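Local coordinates for protein methylenetetrahydrofolate--tRNA-(uracil-5-)-methyltransferase trmFO (Thermus thermophilus, PDB 3G5S) that probably catalyses the folate-dependent, FAD-assisted formation of 5-methyluridine at position 54 of tRNAs, using methylenetetrahydrofolate and NADH or NADPH, at residues Trp18-Leu21 with Pro26-Leu29; Leu21-Pro26 with Ala353-Ala358; Asn53-Glu58 with Glu341-Ser346; Tyr157-Pro162 with Glu221-Val226; Glu228-Arg231 with Thr236-Phe239. All coordinates share one frame; numbering follows the deposited sequence.

In the fold
Contacts 1 and 2 lie side by side at one end of the molecule, their centres about 6 Å apart, and share the C-terminal end of helix 11-22: contact 1 docks it on strand 27-30, contact 2 sets the turn after it against helix 343-361. The same long helix runs to contact 3, whose centre is about 23 Å from that of contact 2; its first turn there meets the flavin ring of FAD. Contact 4, the glutathione site, comes within about 6 Å of contact 3 at the nearest atoms. Contact 5 follows contact 4 in the chain, with centres about 13 Å apart, and lies about 50 Å from contacts 1 and 2, centre to centre.

Contact 1: residues Trp18-Leu21 with Pro26-Leu29; sequences WTLL and PVRL
L20 and L21, in the last turn of helix 11-22, close onto V27 of strand 27-30 inside the first beta-alpha-beta unit of the Rossmann-type FAD-binding domain, where the crossover runs from strand 4-7 through the helix to strand 27-30. One methyl does nearly all of the work. V27 CG2 reaches toward the helix and lies 3.5 Å from L20 CB, a tight carbon-carbon contact, and 3.8 Å from L21 CD2. The valine's rotation explains this: with CG1 anti to the backbone N (chi1 173°), CG2 is the branch turned to the helix. The two leucines reach it differently. L20 sets off toward the strand and touches with the root of its side chain, with CD1 4.0 Å from V27 CG2 as a looser second contact. L21 leaves the helix alongside the strand, and its CD2 branch reaches the valine. Both leucines cross V27 at about a right angle. No hydrogen bond spans the two segments; the contact is wholly apolar and buried. The Rossmann-type glycine pattern G8, G10 and G13 spans the turn from strand 4-7 into the first turn of this helix, and the L20 side chain is about 8 Å from G13, whereas the V27 side chain is about 12 Å from the FAD. Around the contact, L20 also rests on V4 and V6 of strand 4-7 and on A357 and A358 of helix 343-361. On the other flank L21 and V27 both meet L114 of strand 114-117, while backbone bonds tie strand 27-30 to strands 4-7 and 114-117.

Contact 2: residues Leu21-Pro26 with Ala353-Ala358; sequences LRLGVP and AGLNAA. With EDO (1,2-ethanediol), chain I.
L23 and V25, on the turn that leaves helix 11-22, both touch the methyl of A358 in helix 343-361, from directions about 100° apart. The turn is a Schellman motif: V25 N returns to the carbonyl oxygen of L20, G24 N bonds to L21 O at 2.9 Å, and G24 takes the positive phi of the C-prime residue. That reversal lets the side chains before and after the glycine both face the second helix. From L23 it is CD1 that advances, 3.6 Å from A358 CB and 3.7 Å from L355 CD1, so this one methyl meets two residues a helical turn apart. L23 and L355 cross obliquely. L355 swings CG away from its own amide (chi1 174°) and then bends at chi2, which brings L355 CD1 to L23 although the side chain does not set off in that direction. V25 comes in from beside L23, with CG2 4.0 Å from A358 CB. Nothing polar passes between the segments. On the outer side of the turn a 1,2-ethanediol, probably from the crystallisation liquor, gives a hydrogen bond from its O1 to G24 O at 2.8 Å.

Contact 3: residues Asn53-Glu58 with Glu341-Ser346; sequences NSLGGE and EGYLES. With FAD (flavin-adenine dinucleotide), chain B.
The phenol ring of Y343 turns one face to FAD and an edge to the strand carrying S54 and L55. Over the ring centre sits the flavin C2, 3.4 Å above the plane, and the pyrimidine portion lies almost parallel to the phenol, with Y343 CE2 3.3 Å from FAD N3. Two oxygens approach the rim in the ring plane: S54 O, 3.5 Å from Y343 CD2, and O4' of the FAD ribityl chain. The L55 side chain crosses that of Y343 at about a right angle, with CD2 3.6 Å from Y343 CB and oblique to the ring. The phenol OH is hydrogen-bonded to S52 O, which fixes the far end of the ring. All this happens at the start of helix 343-361, with G342 as N-cap. Y343 N donates to FAD O2 at 3.0 Å (153°), so a helix N-terminus faces the flavin C2 carbonyl and would tend to stabilise negative charge there. S346 N and S346 OG meet G342 O from opposite faces of its plane. Between the two segments, a water donates to L55 O and accepts from L344 N at 2.9 Å, joining strand 54-57 to the helix. On the strand, S54 OG accepts from G56 N at 3.1 Å, forming an ST turn.

Contact 4: residues Tyr157-Pro162 with Glu221-Val226; sequences YDAASP and EACVPV. With GSH (glutathione), chain C.
C223 meets Y157 and A159 across the glutathione site, without a hydrogen bond between the two segments. Its SG lies 3.6 Å from A159 CB. Toward the tyrosine it is 5.2 Å from the Y157 ring centroid and 62° off the ring normal, an oblique sulfur-aromatic contact, while Y157 OH comes 3.6 Å from C223 CB. Y157 CG takes the crowded position between the backbone N and carbonyl carbon (chi1 65°), carrying the ring to the cysteine. A159 CB lies in the ring plane at its edge, and the glutathione O11 stands over one face toward the rim; F220 adds an edge-to-face partner.

The hydrogen bonds are made by the main chain of 157-162. Glutathione N1 donates to two successive carbonyls, Y157 O at 2.8 Å and D158 O at 3.0 Å, and N3 donates to A159 O at 2.7 Å. D158 OD1 accepts from A159 N on its anti side and from H308 N. D158 and A159 have two modelled conformers; these contacts hold for one. Y312 OH and G276 N also bind the peptide.

C223 SG is 2.5 Å from glutathione SG2, too long for a disulfide and too short for a plain contact, so the bonding is doubtful. Two loops thus frame a peptide pocket, one reading its amine and amide through carbonyls, the other bringing the C223 sulfur to that of the glutathione cysteine.

Contact 5: residues Glu228-Arg231 with Thr236-Phe239; sequences ELAR and TLLF
T236 OG1 is hydrogen-bonded to G233 O, in the link between the two short helices, and L229 O lies 3.3 Å from T236 OG1 without bonding to it. The same carbonyl oxygen of L229 is 3.3 Å from T236 CB. With OG1 so held, T236 CG2 stands anti to the backbone N and faces the leucine, 3.6 Å from L229 CD2; the two side chains cross at about a right angle. L229 therefore has its carbonyl on one part of the threonine and a methyl on another, while its CB is 3.8 Å from the same CG2. L237 supplies the second layer. Its two methyls divide between the residues: CD2 lies 4.0 Å from L229 CB and CD1 4.2 Å from A230 CB. Two short helices, 226-231 and 236-239, are thus joined by a short link and packed by apolar groups, with F239 N to T236 O only a weak bond inside the second. L229 also touches V224, and the L229 side chain is about 8 Å from the bound glutathione. Helix 193-205 packs against both helices: A230 and L237 both rest on L203, L237 and L238 on Y196, and H200 NE2 is hydrogen-bonded to A230 O.

Contact 1: residues Trp18-Leu21 with Pro26-Leu29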
# COMPACT_ATOMS: atom_id res chain seq x y z
N TRP A 18 -7.24 -0.40 -19.36
CA TRP A 18 -8.10 -1.50 -19.78
C TRP A 18 -9.54 -1.29 -19.32
O TRP A 18 -10.49 -1.60 -20.04
CB TRP A 18 -7.55 -2.82 -19.23
CG TRP A 18 -8.19 -4.03 -19.81
CD1 TRP A 18 -8.92 -4.97 -19.15
CD2 TRP A 18 -8.13 -4.45 -21.18
NE1 TRP A 18 -9.33 -5.95 -20.02
CE2 TRP A 18 -8.86 -5.66 -21.27
CE3 TRP A 18 -7.54 -3.92 -22.33
CZ2 TRP A 18 -9.01 -6.34 -22.48
CZ3 TRP A 18 -7.69 -4.61 -23.53
CH2 TRP A 18 -8.42 -5.80 -23.59
N THR A 19 -9.70 -0.76 -18.12
CA THR A 19 -11.03 -0.54 -17.58
C THR A 19 -11.79 0.49 -18.41
O THR A 19 -12.96 0.30 -18.77
CB THR A 19 -10.96 -0.08 -16.11
OG1 THR A 19 -10.12 -0.98 -15.36
CG2 THR A 19 -12.33 -0.07 -15.48
N LEU A 20 -11.12 1.59 -18.73
CA LEU A 20 -11.69 2.61 -19.59
C LEU A 20 -12.09 2.01 -20.95
O LEU A 20 -13.21 2.22 -21.43
CB LEU A 20 -10.69 3.74 -19.77
CG LEU A 20 -10.59 4.70 -18.58
CD1 LEU A 20 -9.17 5.21 -18.38
CD2 LEU A 20 -11.55 5.86 -18.77
N LEU A 21 -11.18 1.27 -21.56
CA LEU A 21 -11.42 0.69 -22.87
C LEU A 21 -12.61 -0.27 -22.86
O LEU A 21 -13.43 -0.26 -23.78
CB LEU A 21 -10.16 -0.00 -23.39
CG LEU A 21 -8.95 0.91 -23.61
CD1 LEU A 21 -7.68 0.10 -23.82
CD2 LEU A 21 -9.19 1.87 -24.77
N PRO A 26 -12.33 6.03 -24.95
CA PRO A 26 -10.98 6.04 -25.53
C PRO A 26 -9.93 6.56 -24.56
O PRO A 26 -10.23 7.38 -23.68
CB PRO A 26 -11.12 6.99 -26.72
CG PRO A 26 -12.58 6.99 -27.03
CD PRO A 26 -13.26 6.89 -25.70
N VAL A 27 -8.70 6.10 -24.76
CA VAL A 27 -7.61 6.35 -23.84
C VAL A 27 -6.41 6.88 -24.59
O VAL A 27 -6.13 6.46 -25.72
CB VAL A 27 -7.22 5.06 -23.08
CG1 VAL A 27 -5.97 5.26 -22.24
CG2 VAL A 27 -8.39 4.58 -22.22
N ARG A 28 -5.72 7.83 -23.96
CA ARG A 28 -4.41 8.28 -24.37
C ARG A 28 -3.46 7.84 -23.26
O ARG A 28 -3.48 8.40 -22.16
CB ARG A 28 -4.41 9.80 -24.51
CG ARG A 28 -3.12 10.37 -25.06
CD ARG A 28 -3.22 11.89 -25.25
NE ARG A 28 -4.23 12.27 -26.23
CZ ARG A 28 -5.40 12.83 -25.94
NH1 ARG A 28 -5.73 13.08 -24.68
NH2 ARG A 28 -6.24 13.14 -26.92
N LEU A 29 -2.67 6.81 -23.55
CA LEU A 29 -1.80 6.20 -22.57
C LEU A 29 -0.38 6.68 -22.79
O LEU A 29 0.22 6.40 -23.83
CB LEU A 29 -1.87 4.67 -22.70
CG LEU A 29 -0.98 3.84 -21.78
CD1 LEU A 29 -1.35 4.08 -20.33
CD2 LEU A 29 -1.11 2.37 -22.13

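Contact 2: residues Leu21-Pro26 with Ala353-Ala358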
# COMPACT_ATOMS: atom_id res chain seq x y z
N LEU A 21 -11.18 1.27 -21.56
CA LEU A 21 -11.42 0.69 -22.87
C LEU A 21 -12.61 -0.27 -22.86
O LEU A 21 -13.43 -0.26 -23.78
CB LEU A 21 -10.16 -0.00 -23.39
CG LEU A 21 -8.95 0.91 -23.61
CD1 LEU A 21 -7.68 0.10 -23.82
CD2 LEU A 21 -9.19 1.87 -24.77
N ARG A 22 -12.70 -1.08 -21.81
CA ARG A 22 -13.80 -2.05 -21.66
C ARG A 22 -15.15 -1.36 -21.60
O ARG A 22 -16.16 -1.93 -22.02
CB ARG A 22 -13.63 -2.89 -20.38
CG ARG A 22 -12.40 -3.79 -20.35
CD ARG A 22 -12.54 -4.88 -19.32
NE ARG A 22 -12.14 -4.53 -17.96
CZ ARG A 22 -12.77 -5.01 -16.88
NH1 ARG A 22 -13.83 -5.78 -17.02
NH2 ARG A 22 -12.36 -4.69 -15.66
N LEU A 23 -15.16 -0.15 -21.04
CA LEU A 23 -16.38 0.63 -20.93
C LEU A 23 -16.60 1.54 -22.15
O LEU A 23 -17.50 2.38 -22.15
CB LEU A 23 -16.38 1.44 -19.63
CG LEU A 23 -16.52 0.55 -18.38
CD1 LEU A 23 -16.19 1.35 -17.13
CD2 LEU A 23 -17.90 -0.06 -18.28
N GLY A 24 -15.79 1.35 -23.19
CA GLY A 24 -15.95 2.09 -24.43
C GLY A 24 -15.46 3.53 -24.41
O GLY A 24 -15.88 4.34 -25.24
N VAL A 25 -14.56 3.84 -23.48
CA VAL A 25 -14.02 5.20 -23.37
C VAL A 25 -12.59 5.21 -23.91
O VAL A 25 -11.74 4.49 -23.42
CB VAL A 25 -14.04 5.67 -21.90
CG1 VAL A 25 -13.47 7.07 -21.78
CG2 VAL A 25 -15.46 5.62 -21.34
N PRO A 26 -12.33 6.03 -24.95
CA PRO A 26 -10.98 6.04 -25.53
C PRO A 26 -9.93 6.56 -24.56
O PRO A 26 -10.23 7.38 -23.68
CB PRO A 26 -11.12 6.99 -26.72
CG PRO A 26 -12.58 6.99 -27.03
CD PRO A 26 -13.26 6.89 -25.70
N ALA A 353 -9.67 3.54 -10.34
CA ALA A 353 -9.46 4.86 -10.92
C ALA A 353 -9.97 4.91 -12.35
O ALA A 353 -10.62 5.87 -12.75
CB ALA A 353 -8.00 5.26 -10.85
N GLY A 354 -9.67 3.88 -13.13
CA GLY A 354 -10.16 3.79 -14.49
C GLY A 354 -11.67 3.72 -14.56
O GLY A 354 -12.30 4.34 -15.42
N LEU A 355 -12.27 2.96 -13.65
CA LEU A 355 -13.72 2.85 -13.58
C LEU A 355 -14.34 4.22 -13.31
O LEU A 355 -15.30 4.61 -13.98
CB LEU A 355 -14.11 1.86 -12.48
CG LEU A 355 -15.61 1.73 -12.18
CD1 LEU A 355 -16.42 1.33 -13.41
CD2 LEU A 355 -15.80 0.72 -11.06
N ASN A 356 -13.80 4.94 -12.34
CA ASN A 356 -14.36 6.23 -12.00
C ASN A 356 -14.11 7.30 -13.06
O ASN A 356 -14.98 8.13 -13.31
CB ASN A 356 -13.94 6.67 -10.60
CG ASN A 356 -14.72 5.92 -9.54
OD1 ASN A 356 -15.89 5.57 -9.75
ND2 ASN A 356 -14.09 5.66 -8.40
N ALA A 357 -12.95 7.25 -13.70
CA ALA A 357 -12.67 8.14 -14.82
C ALA A 357 -13.62 7.86 -15.99
O ALA A 357 -14.11 8.79 -16.63
CB ALA A 357 -11.22 7.99 -15.25
N ALA A 358 -13.88 6.58 -16.25
CA ALA A 358 -14.80 6.20 -17.31
C ALA A 358 -16.19 6.72 -16.99
O ALA A 358 -16.89 7.28 -17.84
CB ALA A 358 -14.82 4.69 -17.48
C1 EDO I . -19.01 4.71 -24.44
O1 EDO I . -18.67 4.18 -25.72
C2 EDO I . -18.87 6.23 -24.49
O2 EDO I . -19.67 6.75 -25.56

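Contact 3: residues Asn53-Glu58 with Glu341-Ser346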
# COMPACT_ATOMS: atom_id res chain seq x y z
N ASN A 53 8.67 -11.99 -9.01
CA ASN A 53 7.58 -12.35 -9.91
C ASN A 53 6.32 -12.83 -9.18
O ASN A 53 5.40 -13.33 -9.81
CB ASN A 53 8.04 -13.37 -10.96
CG ASN A 53 8.34 -14.72 -10.36
OD1 ASN A 53 8.67 -14.83 -9.17
ND2 ASN A 53 8.25 -15.76 -11.17
N SER A 54 6.29 -12.65 -7.86
CA SER A 54 5.12 -13.05 -7.08
C SER A 54 4.09 -11.95 -6.94
O SER A 54 4.42 -10.79 -6.66
CB SER A 54 5.54 -13.50 -5.69
OG SER A 54 4.40 -13.77 -4.90
N LEU A 55 2.82 -12.31 -7.14
CA LEU A 55 1.70 -11.40 -6.93
C LEU A 55 1.03 -11.63 -5.58
O LEU A 55 0.01 -11.01 -5.29
CB LEU A 55 0.67 -11.53 -8.06
CG LEU A 55 1.16 -11.19 -9.47
CD1 LEU A 55 0.02 -11.33 -10.47
CD2 LEU A 55 1.74 -9.79 -9.52
N GLY A 56 1.58 -12.54 -4.77
CA GLY A 56 1.08 -12.78 -3.43
C GLY A 56 0.50 -14.16 -3.24
O GLY A 56 0.18 -14.86 -4.21
N GLY A 57 0.35 -14.57 -1.99
CA GLY A 57 -0.25 -15.86 -1.66
C GLY A 57 -1.69 -15.97 -2.14
O GLY A 57 -2.46 -15.02 -2.04
N GLU A 58 -2.05 -17.15 -2.65
CA GLU A 58 -3.36 -17.38 -3.26
C GLU A 58 -4.42 -17.89 -2.29
O GLU A 58 -5.61 -17.83 -2.58
CB GLU A 58 -3.24 -18.45 -4.34
CG GLU A 58 -2.57 -18.02 -5.62
CD GLU A 58 -2.88 -18.99 -6.74
OE1 GLU A 58 -2.27 -20.08 -6.78
OE2 GLU A 58 -3.76 -18.68 -7.56
N GLU A 341 1.09 -0.21 -2.07
CA GLU A 341 2.32 -0.95 -2.32
C GLU A 341 1.91 -2.33 -2.81
O GLU A 341 1.01 -2.95 -2.24
CB GLU A 341 3.12 -1.09 -1.02
CG GLU A 341 4.20 -2.15 -1.04
CD GLU A 341 5.27 -1.92 -2.09
OE1 GLU A 341 5.31 -0.83 -2.70
OE2 GLU A 341 6.08 -2.85 -2.29
N GLY A 342 2.57 -2.80 -3.87
CA GLY A 342 2.37 -4.14 -4.38
C GLY A 342 1.84 -4.14 -5.81
O GLY A 342 1.05 -3.27 -6.19
N TYR A 343 2.27 -5.11 -6.60
CA TYR A 343 1.83 -5.17 -8.00
C TYR A 343 0.31 -5.25 -8.10
O TYR A 343 -0.31 -4.53 -8.88
CB TYR A 343 2.42 -6.37 -8.75
CG TYR A 343 3.92 -6.52 -8.73
CD1 TYR A 343 4.77 -5.54 -9.23
CD2 TYR A 343 4.49 -7.69 -8.25
CE1 TYR A 343 6.15 -5.71 -9.22
CE2 TYR A 343 5.86 -7.88 -8.25
CZ TYR A 343 6.68 -6.89 -8.73
OH TYR A 343 8.05 -7.08 -8.73
N LEU A 344 -0.27 -6.14 -7.31
CA LEU A 344 -1.70 -6.37 -7.34
C LEU A 344 -2.51 -5.18 -6.83
O LEU A 344 -3.51 -4.79 -7.43
CB LEU A 344 -1.98 -7.60 -6.48
CG LEU A 344 -3.41 -7.96 -6.13
CD1 LEU A 344 -4.11 -8.43 -7.38
CD2 LEU A 344 -3.42 -9.04 -5.05
N GLU A 345 -2.07 -4.62 -5.71
CA GLU A 345 -2.70 -3.43 -5.15
C GLU A 345 -2.66 -2.29 -6.16
O GLU A 345 -3.61 -1.51 -6.28
CB GLU A 345 -1.97 -3.00 -3.88
CG GLU A 345 -2.16 -3.92 -2.67
CD GLU A 345 -1.22 -5.12 -2.61
OE1 GLU A 345 -0.57 -5.49 -3.62
OE2 GLU A 345 -1.14 -5.73 -1.52
N SER A 346 -1.55 -2.19 -6.88
CA SER A 346 -1.41 -1.16 -7.89
C SER A 346 -2.41 -1.39 -9.03
O SER A 346 -3.13 -0.48 -9.42
CB SER A 346 0.03 -1.07 -8.37
OG SER A 346 0.87 -0.64 -7.30
PA FAD B . 5.03 1.25 -12.17
O1A FAD B . 6.44 1.61 -11.82
O2A FAD B . 4.71 -0.19 -12.46
O5B FAD B . 4.52 2.10 -13.43
C5B FAD B . 4.75 3.49 -13.52
C4B FAD B . 4.99 3.82 -14.98
O4B FAD B . 5.01 5.22 -15.15
C3B FAD B . 6.34 3.30 -15.46
O3B FAD B . 6.20 2.53 -16.64
C2B FAD B . 7.16 4.57 -15.70
O2B FAD B . 8.10 4.47 -16.75
C1B FAD B . 6.07 5.58 -16.03
N9A FAD B . 6.35 7.00 -15.77
C8A FAD B . 6.87 7.56 -14.63
N7A FAD B . 6.85 8.90 -14.77
C5A FAD B . 6.32 9.19 -15.98
C6A FAD B . 6.06 10.39 -16.65
N6A FAD B . 6.17 11.58 -16.05
N1A FAD B . 5.50 10.33 -17.89
C2A FAD B . 5.20 9.13 -18.50
N3A FAD B . 5.45 7.94 -17.85
C4A FAD B . 6.00 8.00 -16.62
N1 FAD B . 6.00 -4.80 -5.67
C2 FAD B . 5.68 -6.09 -5.33
O2 FAD B . 4.50 -6.41 -5.15
N3 FAD B . 6.68 -7.03 -5.21
C4 FAD B . 8.01 -6.72 -5.42
O4 FAD B . 8.89 -7.59 -5.30
C4X FAD B . 8.33 -5.41 -5.76
N5 FAD B . 9.64 -5.04 -5.97
C5X FAD B . 9.94 -3.73 -6.31
C6 FAD B . 11.26 -3.37 -6.53
C7 FAD B . 11.59 -2.07 -6.87
C7M FAD B . 13.02 -1.68 -7.11
C8 FAD B . 10.58 -1.12 -6.99
C8M FAD B . 10.92 0.30 -7.36
C9 FAD B . 9.25 -1.48 -6.77
C9A FAD B . 8.92 -2.78 -6.43
N10 FAD B . 7.60 -3.14 -6.19
C10 FAD B . 7.32 -4.46 -5.87
C1' FAD B . 6.63 -2.09 -5.68
C2' FAD B . 5.41 -1.87 -6.59
O2' FAD B . 4.37 -2.80 -6.35
C3' FAD B . 5.79 -1.84 -8.07
O3' FAD B . 6.63 -0.72 -8.26
C4' FAD B . 4.58 -1.72 -9.00
O4' FAD B . 5.03 -1.93 -10.32
C5' FAD B . 3.87 -0.38 -8.86
O5' FAD B . 2.95 -0.21 -9.92
P FAD B . 2.67 1.25 -10.49
O1P FAD B . 2.24 2.18 -9.40
O2P FAD B . 1.75 1.09 -11.66
O3P FAD B . 4.11 1.78 -10.96
O HOH W 1 0.89 -8.12 -5.48

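Contact 4: residues Tyr157-Pro162 with Glu221-Val226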
# COMPACT_ATOMS: atom_id res chain seq x y z
N TYR A 157 10.36 8.96 -0.19
CA TYR A 157 10.70 7.67 0.41
C TYR A 157 9.63 7.32 1.42
O TYR A 157 8.93 8.19 1.92
CB TYR A 157 12.09 7.71 1.07
CG TYR A 157 12.24 8.64 2.26
CD1 TYR A 157 11.86 8.24 3.54
CD2 TYR A 157 12.81 9.90 2.12
CE1 TYR A 157 12.02 9.08 4.63
CE2 TYR A 157 12.97 10.74 3.20
CZ TYR A 157 12.57 10.33 4.46
OH TYR A 157 12.74 11.17 5.54
N ASP A 158 9.53 6.04 1.80
CA ASP A 158 8.46 5.64 2.74
C ASP A 158 8.80 5.57 4.25
O ASP A 158 8.11 6.17 5.07
CB ASP A 158 7.73 4.38 2.27
CG ASP A 158 8.66 3.30 1.79
OD1 ASP A 158 9.84 3.27 2.21
OD2 ASP A 158 8.21 2.45 0.99
N ALA A 159 9.83 4.81 4.61
CA ALA A 159 10.25 4.74 6.01
C ALA A 159 9.11 4.33 6.94
O ALA A 159 8.84 4.97 7.95
CB ALA A 159 10.85 6.07 6.47
N ALA A 160 8.45 3.24 6.59
CA ALA A 160 7.34 2.71 7.36
C ALA A 160 7.83 1.88 8.54
O ALA A 160 8.79 1.14 8.44
CB ALA A 160 6.45 1.87 6.48
N SER A 161 7.13 2.02 9.66
CA SER A 161 7.34 1.14 10.78
C SER A 161 6.30 0.01 10.74
O SER A 161 5.31 0.09 10.01
CB SER A 161 7.24 1.90 12.09
OG SER A 161 5.91 2.30 12.31
N PRO A 162 6.53 -1.05 11.50
CA PRO A 162 5.55 -2.14 11.51
C PRO A 162 4.22 -1.71 12.14
O PRO A 162 4.19 -0.87 13.04
CB PRO A 162 6.21 -3.20 12.41
CG PRO A 162 7.65 -2.81 12.47
CD PRO A 162 7.69 -1.34 12.36
N GLU A 221 18.53 10.89 4.36
CA GLU A 221 19.63 10.99 5.31
C GLU A 221 19.47 11.32 6.81
O GLU A 221 20.29 10.86 7.60
CB GLU A 221 20.86 11.65 4.66
CG GLU A 221 21.78 10.63 3.96
CD GLU A 221 21.21 10.05 2.66
OE1 GLU A 221 20.66 10.82 1.85
OE2 GLU A 221 21.33 8.82 2.45
N ALA A 222 18.45 12.06 7.24
CA ALA A 222 18.24 12.22 8.69
C ALA A 222 17.27 11.18 9.26
O ALA A 222 17.08 11.08 10.48
CB ALA A 222 17.80 13.63 9.05
N CYS A 223 16.66 10.40 8.38
CA CYS A 223 15.79 9.30 8.78
C CYS A 223 16.62 8.02 8.83
O CYS A 223 16.98 7.46 7.80
CB CYS A 223 14.65 9.15 7.78
SG CYS A 223 13.55 7.76 8.11
N VAL A 224 16.91 7.56 10.04
CA VAL A 224 17.82 6.42 10.23
C VAL A 224 17.04 5.20 10.71
O VAL A 224 16.27 5.29 11.66
CB VAL A 224 18.91 6.76 11.27
CG1 VAL A 224 19.91 5.62 11.39
CG2 VAL A 224 19.62 8.05 10.89
N PRO A 225 17.23 4.05 10.05
CA PRO A 225 16.53 2.83 10.46
C PRO A 225 16.85 2.49 11.91
O PRO A 225 17.98 2.72 12.34
CB PRO A 225 17.11 1.76 9.52
CG PRO A 225 17.68 2.52 8.37
CD PRO A 225 18.13 3.83 8.91
N VAL A 226 15.89 1.95 12.66
CA VAL A 226 16.12 1.68 14.08
C VAL A 226 17.26 0.71 14.31
O VAL A 226 17.98 0.83 15.31
CB VAL A 226 14.87 1.15 14.81
CG1 VAL A 226 13.86 2.25 15.01
CG2 VAL A 226 14.24 -0.03 14.07
N1 GSH C . 7.63 9.04 4.25
CA1 GSH C . 6.95 10.27 4.62
C1 GSH C . 7.80 11.51 4.40
O11 GSH C . 9.04 11.37 3.77
O12 GSH C . 7.30 12.58 4.49
CB1 GSH C . 6.30 10.23 6.00
CG1 GSH C . 7.19 10.55 7.20
CD1 GSH C . 8.27 9.54 7.59
OE1 GSH C . 8.58 8.64 6.89
N2 GSH C . 8.89 9.72 8.88
CA2 GSH C . 9.83 8.77 9.37
C2 GSH C . 9.24 7.90 10.48
O2 GSH C . 9.23 8.28 11.60
CB2 GSH C . 11.05 9.54 9.82
SG2 GSH C . 12.50 8.56 10.28
N3 GSH C . 9.14 6.48 10.21
CA3 GSH C . 8.76 5.58 11.27
C3 GSH C . 7.28 5.62 11.63
O31 GSH C . 6.89 5.46 12.75
O32 GSH C . 6.44 6.12 10.66

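Contact 5: residues Glu228-Arg231 with Thr236-Phe239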
# COMPACT_ATOMS: atom_id res chain seq x y z
N GLU A 228 19.91 0.55 12.61
CA GLU A 228 21.13 1.33 12.46
C GLU A 228 21.35 2.25 13.67
O GLU A 228 22.49 2.43 14.11
CB GLU A 228 21.12 2.12 11.15
CG GLU A 228 22.44 2.82 10.82
CD GLU A 228 23.63 1.87 10.72
OE1 GLU A 228 23.42 0.67 10.42
OE2 GLU A 228 24.77 2.32 10.94
N LEU A 229 20.28 2.83 14.21
CA LEU A 229 20.39 3.57 15.46
C LEU A 229 21.00 2.69 16.55
O LEU A 229 21.86 3.12 17.31
CB LEU A 229 19.04 4.11 15.92
CG LEU A 229 18.41 5.24 15.09
CD1 LEU A 229 17.02 5.57 15.61
CD2 LEU A 229 19.30 6.48 15.10
N ALA A 230 20.56 1.44 16.62
CA ALA A 230 21.10 0.50 17.59
C ALA A 230 22.61 0.35 17.42
O ALA A 230 23.36 0.35 18.40
CB ALA A 230 20.43 -0.85 17.46
N ARG A 231 23.06 0.23 16.17
CA ARG A 231 24.48 0.04 15.90
C ARG A 231 25.30 1.27 16.24
O ARG A 231 26.49 1.17 16.49
CB ARG A 231 24.70 -0.40 14.45
CG ARG A 231 24.30 -1.84 14.18
CD ARG A 231 24.76 -2.34 12.82
NE ARG A 231 24.37 -3.73 12.61
CZ ARG A 231 24.48 -4.38 11.45
NH1 ARG A 231 24.98 -3.77 10.39
NH2 ARG A 231 24.10 -5.65 11.36
N THR A 236 21.45 5.44 21.88
CA THR A 236 20.76 6.07 20.76
C THR A 236 19.25 5.88 20.81
O THR A 236 18.49 6.85 20.71
CB THR A 236 21.32 5.56 19.43
OG1 THR A 236 22.75 5.45 19.52
CG2 THR A 236 20.93 6.48 18.29
N LEU A 237 18.79 4.64 20.95
CA LEU A 237 17.35 4.41 20.99
C LEU A 237 16.68 5.08 22.20
O LEU A 237 15.52 5.48 22.14
CB LEU A 237 17.03 2.91 20.95
CG LEU A 237 17.34 2.23 19.62
CD1 LEU A 237 17.32 0.72 19.77
CD2 LEU A 237 16.37 2.68 18.54
N LEU A 238 17.44 5.20 23.29
CA LEU A 238 16.93 5.80 24.52
C LEU A 238 16.76 7.31 24.40
O LEU A 238 15.91 7.91 25.06
CB LEU A 238 17.83 5.46 25.71
CG LEU A 238 18.00 3.97 26.01
CD1 LEU A 238 19.05 3.77 27.10
CD2 LEU A 238 16.67 3.33 26.40
N PHE A 239 17.58 7.93 23.56
CA PHE A 239 17.41 9.34 23.25
C PHE A 239 16.30 9.54 22.23
O PHE A 239 15.72 10.62 22.16
CB PHE A 239 18.70 9.93 22.65
CG PHE A 239 19.75 10.28 23.66
CD1 PHE A 239 19.52 11.25 24.62
CD2 PHE A 239 20.99 9.66 23.63
CE1 PHE A 239 20.49 11.59 25.54
CE2 PHE A 239 21.98 10.01 24.55
CZ PHE A 239 21.72 10.97 25.50